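Local coordinates for protein pilus tip adhesin Cpa (Streptococcus pyogenes, PDB 4C0Z) that mediates adhesion of streptococcal pili to host cells by binding surface targets covalently through reactive thioester bonds, one of them in this N-terminal domain, at residues Tyr20-Tyr25 with Ser48-Ala53; Ile85-Lys90 with Ile195-Asp200; Ile93-Gly96 with Gln100-Leu103; Leu106-Gly109 with Arg114-Ile117; Lys148-Glu153 with Asn169-Leu174. One frame throughout, in Å; residues are numbered along the deposited sequence.

Contact 1. Residues Tyr20-Tyr25 with Ser48-Ala53; sequences YGYDSY and SKEYQA
A single phenol-to-carboxylate hydrogen bond joins two segments whose strands are not sheet neighbours: Y22 OH donates to E50 OE2 at 2.7 Å. The oxygen is met on the anti side of the carboxylate, 25° out of its plane, and the tyrosine ring is tilted 36° from that plane. Y22 holds its ring between the backbone N and the carbonyl carbon (chi1 50°), a torsion that swings the hydroxyl toward the glutamate although its CB does not point there. E50 answers with an extended chain that crosses the tyrosine at about a right angle; the two also make van der Waals contact, Y22 OH lying 3.2 Å from E50 CG. In this antiparallel barrel, strand 41-44 runs between strand 19-23 and strand 51-56, and the bond spans it: K42 of the middle strand is touched by both Y22 and E50, and P8 of the N-terminal arm lies against both as well. Y22 CD1 lies over one face of the Y20 ring, offset toward its rim. Just beyond, the strand ends in an Asx turn, with Y25 N donating to D23 OD1 at 3.2 Å. The same OD1 accepts from N40 N, while D23 OD2 is bonded to H39 ND1.

Contact 2. Residues Ile85-Lys90 with Ile195-Asp200; sequences IKLADK and IFQSSD
Read from I85 onward, the end of helix 81-87 meets the strand through L87, whose branches rest on I195 and Q197. Before it, K86 takes its partners elsewhere: its NZ forms a salt bridge with E82, and its carbonyl accepts a hydrogen bond from Q152 of the second subunit. L87 is the last helical residue and, within I85-K90, the residue that touches the strand segment. Its CG stands anti to the carbonyl carbon (chi1 -64°); beyond it CD1 lies between I195 and Q197, while CD2 rests on Q197. CD1 is 3.7 Å from I195 CG2, the two side chains sliding past each other in opposite directions, and 3.9 Å from Q197 CB. CD2 is 3.8 Å from Q197 CG, against an aliphatic chain that runs out fully extended and crosses the leucine at about a right angle. The contact is therefore apolar, even where its partner is a glutamine. Its neighbours extend it: F56 touches both L87 and I195, and N205 touches both L87 and Q197. L87 O accepts from N57 ND2. From A88 the chain leaves helical geometry; D89 OD1 adds a weak bond to the same N57 ND2, and K90 O is bonded to S140 OG. Since N57 lines the spermidine pocket, the helix end probably helps to position a pocket residue. The arrangement is that of a helix packed on the antiparallel barrel of a thioester domain, beside F56 and N205, the sequence neighbours of the cross-linked C55 and Q204.

Contact 3. Residues Ile93-Gly96 with Gln100-Leu103; sequences IEDG and QNIL
The carboxylate of D95 comes up to the amide of N101, with D95 OD1 2.8 Å from N101 ND2. Close as they are, the two atoms make no hydrogen bond, because the angle is poor. The side chains come from opposite directions, and their flat groups are turned 66° against each other. Each polar end has a firmer partner nearby. D95 OD1 accepts from Q97 N, two residues on, in the pattern of an Asx turn, and N101 OD1 accepts from R104 NH2 one turn further along the helix. D95 is placed for its bond by a first torsion of 57°, which sets CG between the backbone N and the carbonyl carbon and brings OD1 back to Q97 N. N101 reaches out from the first turns of helix 98-108, and both residues lie against Y137 of helix 123-138. The backbone around D95 is fixed in its turn by G96 N donating to I93 O at 3.1 Å, and G96 itself has a positive phi. I93-G96 is a type I beta turn, overlapped by the Asx turn D95-Q97, which leads into helix 98-108.

Contact 4. Residues Leu106-Gly109 with Arg114-Ile117; sequences LYNG and RNGI
R114 CB sits over one face of the Y107 ring, 4.1 Å from the ring centroid, as a CH-pi contact offset toward the rim. CG moves along to the phenol end, 3.4 Å from Y107 OH, and CD stays beside that oxygen. Bends at chi2 (93°) and chi3 then bring NE round to donate to Y107 OH at 2.7 Å, with an N-H...O angle of 150° and the oxygen tilted somewhat from the guanidinium plane. CZ and NH2 remain near Y107 OH, each 3.5 Å away, but the far end of the guanidinium makes no bond to Y107. Ring and guanidinium stand steeply to each other, so the arginine wraps the tyrosine, first over a face and then at the hydroxyl, instead of stacking on it. Y191 also meets the Y107 ring edge-to-face. The setting is the C-terminal end of helix 98-108, where the chain leaves helical geometry at G109 and the loop folds back over the last turn, supplying donors to its carbonyls. R114 N makes a weak 3.4 Å bond to Y107 O, which also accepts from N112 ND2. A water bonds to N108 O and to I117 N at 2.8 Å each, with a weaker link to N115 N. I117 CD1 lies 3.7 Å from N108 OD1 and also near N108 CB. The asparagines join as nearly coplanar amides: N115 ND2 donates to N108 OD1 at 3.0 Å, nearly straight at 167°. That same nitrogen also donates to N185 O, and N108 ND2 is tied back to R104 O, which probably keeps both amides from turning over.

Contact 5. Residues Lys148-Glu153 with Asn169-Leu174; sequences KAFQQE and NALKRL
The backbones keep their distance, A149 and L171 having CA atoms 8.6 Å apart, and L171 bridges the gap toward A149 and F150. One backbone is the lead-in and first turn of helix 151-157, the other the last turns of helix 161-174. F150 occupies the N-cap position with left-handed backbone angles (phi 62°), and Q151 NE2 reaches back to K148 O at 3.0 Å, probably steadying the bend. From the helix, L171 extends with CG anti to the backbone N (chi1 180°); with chi2 at 67°, this carries CD2 to both partners, 3.9 Å from A149 CB and 3.7 Å from F150 CZ. The methyl approaches the ring obliquely, while A149 CB sits over a face of that ring, offset toward the rim, so the three groups close on one another. L171 CB adds a longer touch, 4.1 Å from F150 CZ. Further round, F150 packs on L128 and V129 of helix 123-138 and on L164 and M167, and A149 O accepts from R168 NE. Across the two segments the attraction is wholly apolar, without a directional bond, which implies that shape and burial hold the leucine here, the polar ties being made within the bend and to R168.

How the contacts relate
From the N terminus, contact 1 comes first, closing a loop that carries strand 41-44 and tying strand 19-23 to strand 51-56. Contact 2 opens afterwards and spans the longest separation, joining helix 81-87 to strand 191-198 late in the chain. Contacts 3, 4 and 5 all fall within that span, one after another, and none crosses another. Contact 3 fastens the turn before helix 98-108 to its early part, and contact 4 folds the following loop over its end. Contact 5 links the start of helix 151-157 to helix 161-174. Contacts 4 and 5 touch directly, N108 and I117 packing against L174, whereas contacts 1 and 2 do not touch but both reach the same sheet.

Contact 1. Residues Tyr20-Tyr25 with Ser48-Ala53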
# COMPACT_ATOMS: atom_id res chain seq x y z
N TYR I 20 -4.58 -9.82 18.99
CA TYR I 20 -4.44 -8.38 18.88
C TYR I 20 -3.23 -8.12 17.97
O TYR I 20 -2.14 -8.61 18.24
CB TYR I 20 -4.27 -7.77 20.30
CG TYR I 20 -3.92 -6.30 20.33
CD1 TYR I 20 -4.59 -5.38 19.52
CD2 TYR I 20 -3.01 -5.80 21.26
CE1 TYR I 20 -4.28 -4.02 19.56
CE2 TYR I 20 -2.69 -4.44 21.32
CZ TYR I 20 -3.33 -3.56 20.45
OH TYR I 20 -3.01 -2.22 20.49
N GLY I 21 -3.46 -7.43 16.86
CA GLY I 21 -2.43 -7.09 15.88
C GLY I 21 -2.27 -5.58 15.86
O GLY I 21 -3.25 -4.86 15.76
N TYR I 22 -1.04 -5.10 15.99
CA TYR I 22 -0.77 -3.67 16.11
C TYR I 22 0.61 -3.29 15.64
O TYR I 22 1.49 -4.13 15.51
CB TYR I 22 -0.91 -3.25 17.61
CG TYR I 22 -0.12 -4.13 18.57
CD1 TYR I 22 -0.58 -5.40 18.92
CD2 TYR I 22 1.11 -3.73 19.07
CE1 TYR I 22 0.14 -6.23 19.76
CE2 TYR I 22 1.85 -4.56 19.92
CZ TYR I 22 1.35 -5.81 20.28
OH TYR I 22 2.02 -6.66 21.12
N ASP I 23 0.82 -1.99 15.47
CA ASP I 23 2.13 -1.48 15.16
C ASP I 23 2.74 -0.98 16.53
O ASP I 23 2.18 -0.08 17.16
CB ASP I 23 2.01 -0.32 14.12
CG ASP I 23 3.34 0.13 13.54
OD1 ASP I 23 4.40 -0.45 13.90
OD2 ASP I 23 3.33 0.99 12.65
N SER I 24 3.85 -1.59 16.97
CA SER I 24 4.53 -1.20 18.21
C SER I 24 5.49 0.00 18.00
O SER I 24 6.01 0.54 18.99
CB SER I 24 5.26 -2.39 18.83
OG SER I 24 6.42 -2.73 18.09
N TYR I 25 5.71 0.44 16.73
CA TYR I 25 6.52 1.63 16.48
C TYR I 25 5.54 2.79 16.72
O TYR I 25 4.86 3.25 15.82
CB TYR I 25 7.10 1.66 15.04
CG TYR I 25 8.03 2.85 14.85
CD1 TYR I 25 9.25 2.91 15.50
CD2 TYR I 25 7.65 3.93 14.05
CE1 TYR I 25 10.10 4.00 15.34
CE2 TYR I 25 8.49 5.02 13.88
CZ TYR I 25 9.72 5.05 14.51
OH TYR I 25 10.54 6.14 14.37
N SER I 48 0.04 -11.93 26.20
CA SER I 48 1.05 -12.98 26.06
C SER I 48 2.30 -12.42 25.38
O SER I 48 2.35 -11.22 25.06
CB SER I 48 0.51 -14.16 25.24
OG SER I 48 0.59 -13.94 23.84
N LYS I 49 3.29 -13.30 25.14
CA LYS I 49 4.52 -13.03 24.40
C LYS I 49 4.13 -12.42 23.04
O LYS I 49 3.17 -12.89 22.41
CB LYS I 49 5.27 -14.37 24.17
CG LYS I 49 6.54 -14.27 23.34
CD LYS I 49 6.94 -15.63 22.77
CE LYS I 49 8.14 -15.55 21.87
NZ LYS I 49 9.40 -15.31 22.63
N GLU I 50 4.84 -11.34 22.63
CA GLU I 50 4.61 -10.69 21.34
C GLU I 50 5.36 -11.47 20.28
O GLU I 50 6.51 -11.87 20.50
CB GLU I 50 5.18 -9.25 21.32
CG GLU I 50 4.55 -8.27 22.28
CD GLU I 50 5.16 -6.89 22.17
OE1 GLU I 50 6.41 -6.78 22.13
OE2 GLU I 50 4.38 -5.91 22.12
N TYR I 51 4.75 -11.65 19.13
CA TYR I 51 5.36 -12.33 17.99
C TYR I 51 5.62 -11.28 16.91
O TYR I 51 4.75 -10.45 16.66
CB TYR I 51 4.42 -13.44 17.47
CG TYR I 51 4.18 -14.53 18.49
CD1 TYR I 51 3.15 -14.43 19.42
CD2 TYR I 51 5.03 -15.63 18.57
CE1 TYR I 51 2.95 -15.42 20.38
CE2 TYR I 51 4.83 -16.63 19.52
CZ TYR I 51 3.79 -16.52 20.43
OH TYR I 51 3.60 -17.50 21.38
N GLN I 52 6.83 -11.28 16.30
CA GLN I 52 7.17 -10.34 15.23
C GLN I 52 6.25 -10.65 14.04
O GLN I 52 6.15 -11.81 13.62
CB GLN I 52 8.67 -10.46 14.81
CG GLN I 52 9.11 -9.42 13.78
CD GLN I 52 9.12 -8.01 14.35
OE1 GLN I 52 9.67 -7.77 15.42
NE2 GLN I 52 8.51 -7.05 13.65
N ALA I 53 5.53 -9.64 13.56
CA ALA I 53 4.60 -9.79 12.43
C ALA I 53 4.98 -8.90 11.26
O ALA I 53 5.69 -7.91 11.43
CB ALA I 53 3.18 -9.48 12.87

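Contact 2. Residues Ile85-Lys90 with Ile195-Asp200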
# COMPACT_ATOMS: atom_id res chain seq x y z
N ILE I 85 -3.77 -17.64 -1.01
CA ILE I 85 -4.59 -17.37 -2.19
C ILE I 85 -5.96 -16.79 -1.78
O ILE I 85 -6.45 -15.86 -2.42
CB ILE I 85 -4.66 -18.61 -3.10
CG1 ILE I 85 -3.29 -18.84 -3.79
CG2 ILE I 85 -5.79 -18.49 -4.14
CD1 ILE I 85 -2.94 -20.30 -4.10
N LYS I 86 -6.52 -17.28 -0.67
CA LYS I 86 -7.80 -16.82 -0.14
C LYS I 86 -7.74 -15.38 0.39
O LYS I 86 -8.74 -14.67 0.30
CB LYS I 86 -8.29 -17.75 0.98
CG LYS I 86 -8.90 -19.06 0.49
CD LYS I 86 -9.26 -19.98 1.65
CE LYS I 86 -9.76 -21.32 1.19
NZ LYS I 86 -10.01 -22.24 2.33
N LEU I 87 -6.60 -14.96 0.98
CA LEU I 87 -6.49 -13.64 1.62
C LEU I 87 -5.63 -12.60 0.90
O LEU I 87 -5.82 -11.41 1.15
CB LEU I 87 -6.00 -13.82 3.07
CG LEU I 87 -6.94 -14.60 3.99
CD1 LEU I 87 -6.27 -14.92 5.29
CD2 LEU I 87 -8.25 -13.83 4.21
N ALA I 88 -4.69 -13.01 0.06
CA ALA I 88 -3.81 -12.07 -0.64
C ALA I 88 -4.46 -11.60 -1.93
O ALA I 88 -5.14 -12.38 -2.60
CB ALA I 88 -2.45 -12.71 -0.93
N ASP I 89 -4.25 -10.31 -2.26
CA ASP I 89 -4.77 -9.67 -3.46
C ASP I 89 -4.00 -10.16 -4.70
O ASP I 89 -4.61 -10.68 -5.63
CB ASP I 89 -4.69 -8.13 -3.32
CG ASP I 89 -5.69 -7.46 -2.38
OD1 ASP I 89 -5.94 -8.00 -1.28
OD2 ASP I 89 -6.15 -6.34 -2.70
N LYS I 90 -2.65 -9.99 -4.71
CA LYS I 90 -1.79 -10.34 -5.85
C LYS I 90 -0.58 -11.20 -5.43
O LYS I 90 0.55 -10.74 -5.57
CB LYS I 90 -1.28 -9.06 -6.56
CG LYS I 90 -2.36 -8.12 -7.08
CD LYS I 90 -1.85 -6.69 -7.25
CE LYS I 90 -2.93 -5.80 -7.80
NZ LYS I 90 -2.66 -4.38 -7.50
N ILE I 195 -0.70 -17.36 9.36
CA ILE I 195 -1.39 -16.23 8.73
C ILE I 195 -2.41 -15.70 9.76
O ILE I 195 -3.15 -16.47 10.35
CB ILE I 195 -2.05 -16.59 7.36
CG1 ILE I 195 -0.98 -16.92 6.29
CG2 ILE I 195 -2.98 -15.49 6.88
CD1 ILE I 195 -1.51 -17.73 5.13
N PHE I 196 -2.43 -14.38 9.95
CA PHE I 196 -3.36 -13.72 10.85
C PHE I 196 -4.35 -12.95 9.99
O PHE I 196 -4.00 -11.99 9.30
CB PHE I 196 -2.62 -12.83 11.87
CG PHE I 196 -1.85 -13.68 12.85
CD1 PHE I 196 -0.54 -14.08 12.59
CD2 PHE I 196 -2.45 -14.11 14.04
CE1 PHE I 196 0.15 -14.90 13.48
CE2 PHE I 196 -1.75 -14.90 14.94
CZ PHE I 196 -0.46 -15.30 14.66
N GLN I 197 -5.59 -13.46 9.98
CA GLN I 197 -6.67 -12.89 9.17
C GLN I 197 -7.35 -11.77 9.93
O GLN I 197 -7.84 -11.99 11.02
CB GLN I 197 -7.68 -13.98 8.76
CG GLN I 197 -8.83 -13.46 7.92
CD GLN I 197 -9.88 -14.50 7.60
OE1 GLN I 197 -9.76 -15.67 7.94
NE2 GLN I 197 -10.93 -14.08 6.93
N SER I 198 -7.37 -10.56 9.34
CA SER I 198 -8.02 -9.39 9.93
C SER I 198 -9.53 -9.55 9.92
O SER I 198 -10.08 -9.89 8.88
CB SER I 198 -7.67 -8.13 9.13
OG SER I 198 -8.22 -6.99 9.76
N SER I 199 -10.19 -9.26 11.06
CA SER I 199 -11.64 -9.28 11.22
C SER I 199 -12.27 -8.21 10.33
O SER I 199 -13.24 -8.48 9.62
CB SER I 199 -12.01 -9.01 12.68
OG SER I 199 -13.42 -8.96 12.85
N ASP I 200 -11.67 -7.02 10.35
CA ASP I 200 -12.05 -5.85 9.60
C ASP I 200 -11.34 -5.96 8.24
O ASP I 200 -10.12 -5.86 8.17
CB ASP I 200 -11.59 -4.60 10.37
CG ASP I 200 -12.04 -3.26 9.80
OD1 ASP I 200 -12.35 -3.20 8.60
OD2 ASP I 200 -12.12 -2.28 10.57

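Contact 3. Residues Ile93-Gly96 with Gln100-Leu103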
# COMPACT_ATOMS: atom_id res chain seq x y z
N ILE I 93 2.74 -16.34 -7.16
CA ILE I 93 2.58 -17.80 -7.12
C ILE I 93 3.18 -18.56 -8.34
O ILE I 93 3.01 -19.77 -8.43
CB ILE I 93 1.08 -18.20 -6.89
CG1 ILE I 93 0.13 -17.55 -7.92
CG2 ILE I 93 0.64 -17.89 -5.44
CD1 ILE I 93 -1.13 -18.35 -8.23
N GLU I 94 3.90 -17.87 -9.25
CA GLU I 94 4.51 -18.48 -10.45
C GLU I 94 5.65 -19.46 -10.12
O GLU I 94 5.88 -20.42 -10.87
CB GLU I 94 4.98 -17.39 -11.44
CG GLU I 94 4.98 -17.84 -12.90
CD GLU I 94 5.25 -16.74 -13.90
OE1 GLU I 94 4.32 -15.94 -14.17
OE2 GLU I 94 6.39 -16.67 -14.42
N ASP I 95 6.36 -19.21 -9.00
CA ASP I 95 7.44 -20.06 -8.49
C ASP I 95 6.85 -21.28 -7.77
O ASP I 95 7.58 -22.22 -7.47
CB ASP I 95 8.34 -19.26 -7.52
CG ASP I 95 7.59 -18.64 -6.35
OD1 ASP I 95 7.29 -19.38 -5.38
OD2 ASP I 95 7.29 -17.42 -6.41
N GLY I 96 5.55 -21.20 -7.46
CA GLY I 96 4.74 -22.24 -6.82
C GLY I 96 5.12 -22.67 -5.42
O GLY I 96 4.56 -23.64 -4.90
N GLN I 100 6.91 -21.44 1.22
CA GLN I 100 8.34 -21.76 1.41
C GLN I 100 9.23 -20.54 1.29
O GLN I 100 10.14 -20.36 2.10
CB GLN I 100 8.81 -22.88 0.46
CG GLN I 100 8.20 -24.24 0.79
CD GLN I 100 6.90 -24.55 0.07
OE1 GLN I 100 6.21 -23.67 -0.45
NE2 GLN I 100 6.54 -25.82 0.05
N ASN I 101 8.95 -19.68 0.30
CA ASN I 101 9.68 -18.44 0.08
C ASN I 101 9.50 -17.47 1.24
O ASN I 101 10.49 -16.90 1.71
CB ASN I 101 9.28 -17.80 -1.25
CG ASN I 101 9.90 -18.50 -2.43
OD1 ASN I 101 11.03 -19.01 -2.37
ND2 ASN I 101 9.17 -18.57 -3.52
N ILE I 102 8.26 -17.34 1.73
CA ILE I 102 7.92 -16.48 2.85
C ILE I 102 8.63 -16.98 4.12
O ILE I 102 9.29 -16.19 4.79
CB ILE I 102 6.38 -16.29 2.98
CG1 ILE I 102 5.87 -15.35 1.86
CG2 ILE I 102 5.99 -15.75 4.37
CD1 ILE I 102 4.45 -15.52 1.47
N LEU I 103 8.54 -18.30 4.38
CA LEU I 103 9.20 -18.95 5.52
C LEU I 103 10.71 -18.72 5.50
O LEU I 103 11.29 -18.41 6.55
CB LEU I 103 8.91 -20.45 5.55
CG LEU I 103 7.94 -20.97 6.63
CD1 LEU I 103 7.97 -22.47 6.68
CD2 LEU I 103 8.26 -20.42 8.01

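Contact 4. Residues Leu106-Gly109 with Arg114-Ile117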
# COMPACT_ATOMS: atom_id res chain seq x y z
N LEU I 106 11.42 -15.08 6.57
CA LEU I 106 11.25 -14.91 8.00
C LEU I 106 12.39 -15.54 8.79
O LEU I 106 12.88 -14.93 9.73
CB LEU I 106 9.86 -15.41 8.46
CG LEU I 106 8.65 -14.66 7.88
CD1 LEU I 106 7.34 -15.20 8.42
CD2 LEU I 106 8.71 -13.17 8.18
N TYR I 107 12.86 -16.72 8.35
CA TYR I 107 13.97 -17.47 8.94
C TYR I 107 15.30 -16.72 8.83
O TYR I 107 16.12 -16.78 9.74
CB TYR I 107 14.08 -18.85 8.26
CG TYR I 107 15.03 -19.82 8.92
CD1 TYR I 107 14.73 -20.41 10.15
CD2 TYR I 107 16.19 -20.24 8.27
CE1 TYR I 107 15.60 -21.30 10.76
CE2 TYR I 107 17.06 -21.16 8.86
CZ TYR I 107 16.75 -21.70 10.10
OH TYR I 107 17.58 -22.63 10.67
N ASN I 108 15.50 -16.00 7.72
CA ASN I 108 16.71 -15.24 7.43
C ASN I 108 16.66 -13.75 7.76
O ASN I 108 17.72 -13.09 7.78
CB ASN I 108 17.10 -15.42 5.97
CG ASN I 108 17.79 -16.73 5.73
OD1 ASN I 108 18.99 -16.86 5.94
ND2 ASN I 108 17.01 -17.73 5.36
N GLY I 109 15.46 -13.22 7.98
CA GLY I 109 15.24 -11.81 8.26
C GLY I 109 15.18 -11.46 9.73
O GLY I 109 15.61 -12.24 10.57
N ARG I 114 19.24 -16.31 10.88
CA ARG I 114 20.05 -17.52 11.08
C ARG I 114 21.33 -17.56 10.20
O ARG I 114 22.32 -18.10 10.67
CB ARG I 114 19.19 -18.80 10.92
CG ARG I 114 19.87 -20.14 11.30
CD ARG I 114 19.66 -20.63 12.74
NE ARG I 114 19.03 -21.96 12.83
CZ ARG I 114 19.41 -22.95 13.64
NH1 ARG I 114 20.48 -22.81 14.41
NH2 ARG I 114 18.75 -24.10 13.65
N ASN I 115 21.33 -16.96 9.00
CA ASN I 115 22.53 -17.00 8.15
C ASN I 115 23.29 -15.66 8.07
O ASN I 115 24.18 -15.49 7.22
CB ASN I 115 22.21 -17.55 6.76
CG ASN I 115 21.86 -19.01 6.77
OD1 ASN I 115 22.70 -19.88 7.04
ND2 ASN I 115 20.62 -19.32 6.47
N GLY I 116 22.97 -14.75 8.99
CA GLY I 116 23.61 -13.44 9.12
C GLY I 116 23.43 -12.47 7.97
O GLY I 116 24.24 -11.55 7.83
N ILE I 117 22.36 -12.63 7.17
CA ILE I 117 22.05 -11.73 6.04
C ILE I 117 21.80 -10.29 6.55
O ILE I 117 22.21 -9.33 5.88
CB ILE I 117 20.88 -12.28 5.17
CG1 ILE I 117 21.31 -13.55 4.39
CG2 ILE I 117 20.27 -11.21 4.24
CD1 ILE I 117 20.18 -14.26 3.65
O HOH W 1 20.22 -14.32 7.55

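Contact 5. Residues Lys148-Glu153 with Asn169-Leu174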
# COMPACT_ATOMS: atom_id res chain seq x y z
N LYS I 148 19.01 0.30 -6.62
CA LYS I 148 18.18 1.51 -6.65
C LYS I 148 17.09 1.51 -5.55
O LYS I 148 16.37 2.50 -5.42
CB LYS I 148 17.53 1.65 -8.03
CG LYS I 148 18.50 2.02 -9.15
CD LYS I 148 17.80 2.11 -10.50
CE LYS I 148 18.78 2.42 -11.60
NZ LYS I 148 18.14 2.39 -12.94
N ALA I 149 16.97 0.41 -4.77
CA ALA I 149 15.96 0.28 -3.71
C ALA I 149 16.15 1.27 -2.55
O ALA I 149 17.25 1.78 -2.35
CB ALA I 149 15.93 -1.14 -3.18
N PHE I 150 15.05 1.56 -1.81
CA PHE I 150 14.98 2.42 -0.63
C PHE I 150 15.35 3.90 -0.89
O PHE I 150 15.81 4.58 0.03
CB PHE I 150 15.80 1.84 0.54
CG PHE I 150 15.57 0.37 0.80
CD1 PHE I 150 14.32 -0.11 1.19
CD2 PHE I 150 16.60 -0.55 0.63
CE1 PHE I 150 14.11 -1.47 1.41
CE2 PHE I 150 16.38 -1.91 0.85
CZ PHE I 150 15.14 -2.37 1.25
N GLN I 151 15.09 4.40 -2.12
CA GLN I 151 15.37 5.80 -2.46
C GLN I 151 14.50 6.77 -1.64
O GLN I 151 15.02 7.77 -1.13
CB GLN I 151 15.24 6.04 -3.96
CG GLN I 151 16.55 5.78 -4.71
CD GLN I 151 16.43 6.06 -6.19
OE1 GLN I 151 16.09 7.17 -6.62
NE2 GLN I 151 16.74 5.06 -7.00
N GLN I 152 13.20 6.47 -1.48
CA GLN I 152 12.28 7.30 -0.69
C GLN I 152 12.63 7.21 0.80
O GLN I 152 12.68 8.24 1.48
CB GLN I 152 10.80 6.94 -0.93
CG GLN I 152 10.25 7.35 -2.31
CD GLN I 152 10.30 8.83 -2.61
OE1 GLN I 152 9.81 9.67 -1.84
NE2 GLN I 152 10.86 9.17 -3.75
N GLU I 153 12.91 5.99 1.28
CA GLU I 153 13.33 5.71 2.67
C GLU I 153 14.64 6.43 3.00
O GLU I 153 14.80 6.90 4.13
CB GLU I 153 13.48 4.19 2.90
CG GLU I 153 12.17 3.42 2.92
CD GLU I 153 11.63 2.93 1.59
OE1 GLU I 153 12.08 3.42 0.52
OE2 GLU I 153 10.72 2.06 1.61
N ASN I 169 21.77 -4.84 -0.25
CA ASN I 169 22.38 -6.15 -0.42
C ASN I 169 21.56 -7.25 0.26
O ASN I 169 21.39 -8.33 -0.32
CB ASN I 169 23.83 -6.16 0.08
CG ASN I 169 24.77 -6.93 -0.81
OD1 ASN I 169 24.47 -8.03 -1.29
ND2 ASN I 169 25.92 -6.33 -1.11
N ALA I 170 21.04 -6.96 1.47
CA ALA I 170 20.22 -7.91 2.23
C ALA I 170 18.89 -8.20 1.53
O ALA I 170 18.47 -9.35 1.52
CB ALA I 170 20.00 -7.41 3.64
N LEU I 171 18.27 -7.17 0.90
CA LEU I 171 17.02 -7.31 0.14
C LEU I 171 17.25 -8.22 -1.08
O LEU I 171 16.44 -9.12 -1.31
CB LEU I 171 16.46 -5.94 -0.29
CG LEU I 171 15.15 -5.97 -1.11
CD1 LEU I 171 13.95 -6.46 -0.28
CD2 LEU I 171 14.86 -4.60 -1.72
N LYS I 172 18.36 -7.98 -1.81
CA LYS I 172 18.79 -8.74 -2.98
C LYS I 172 18.89 -10.23 -2.65
O LYS I 172 18.39 -11.07 -3.40
CB LYS I 172 20.15 -8.21 -3.49
CG LYS I 172 20.54 -8.74 -4.87
CD LYS I 172 21.98 -8.42 -5.22
CE LYS I 172 22.31 -8.74 -6.67
NZ LYS I 172 22.33 -10.20 -6.94
N ARG I 173 19.54 -10.55 -1.52
CA ARG I 173 19.74 -11.92 -1.06
C ARG I 173 18.43 -12.59 -0.62
O ARG I 173 18.21 -13.74 -0.99
CB ARG I 173 20.81 -11.98 0.04
CG ARG I 173 22.22 -11.65 -0.46
CD ARG I 173 23.21 -11.53 0.67
NE ARG I 173 23.63 -12.85 1.17
CZ ARG I 173 24.37 -13.03 2.26
NH1 ARG I 173 24.78 -11.99 2.98
NH2 ARG I 173 24.70 -14.26 2.65
N LEU I 174 17.56 -11.87 0.12
CA LEU I 174 16.28 -12.39 0.61
C LEU I 174 15.26 -12.76 -0.48
O LEU I 174 14.49 -13.70 -0.29
CB LEU I 174 15.61 -11.40 1.60
CG LEU I 174 16.25 -11.24 2.98
CD1 LEU I 174 15.55 -10.14 3.76
CD2 LEU I 174 16.22 -12.53 3.77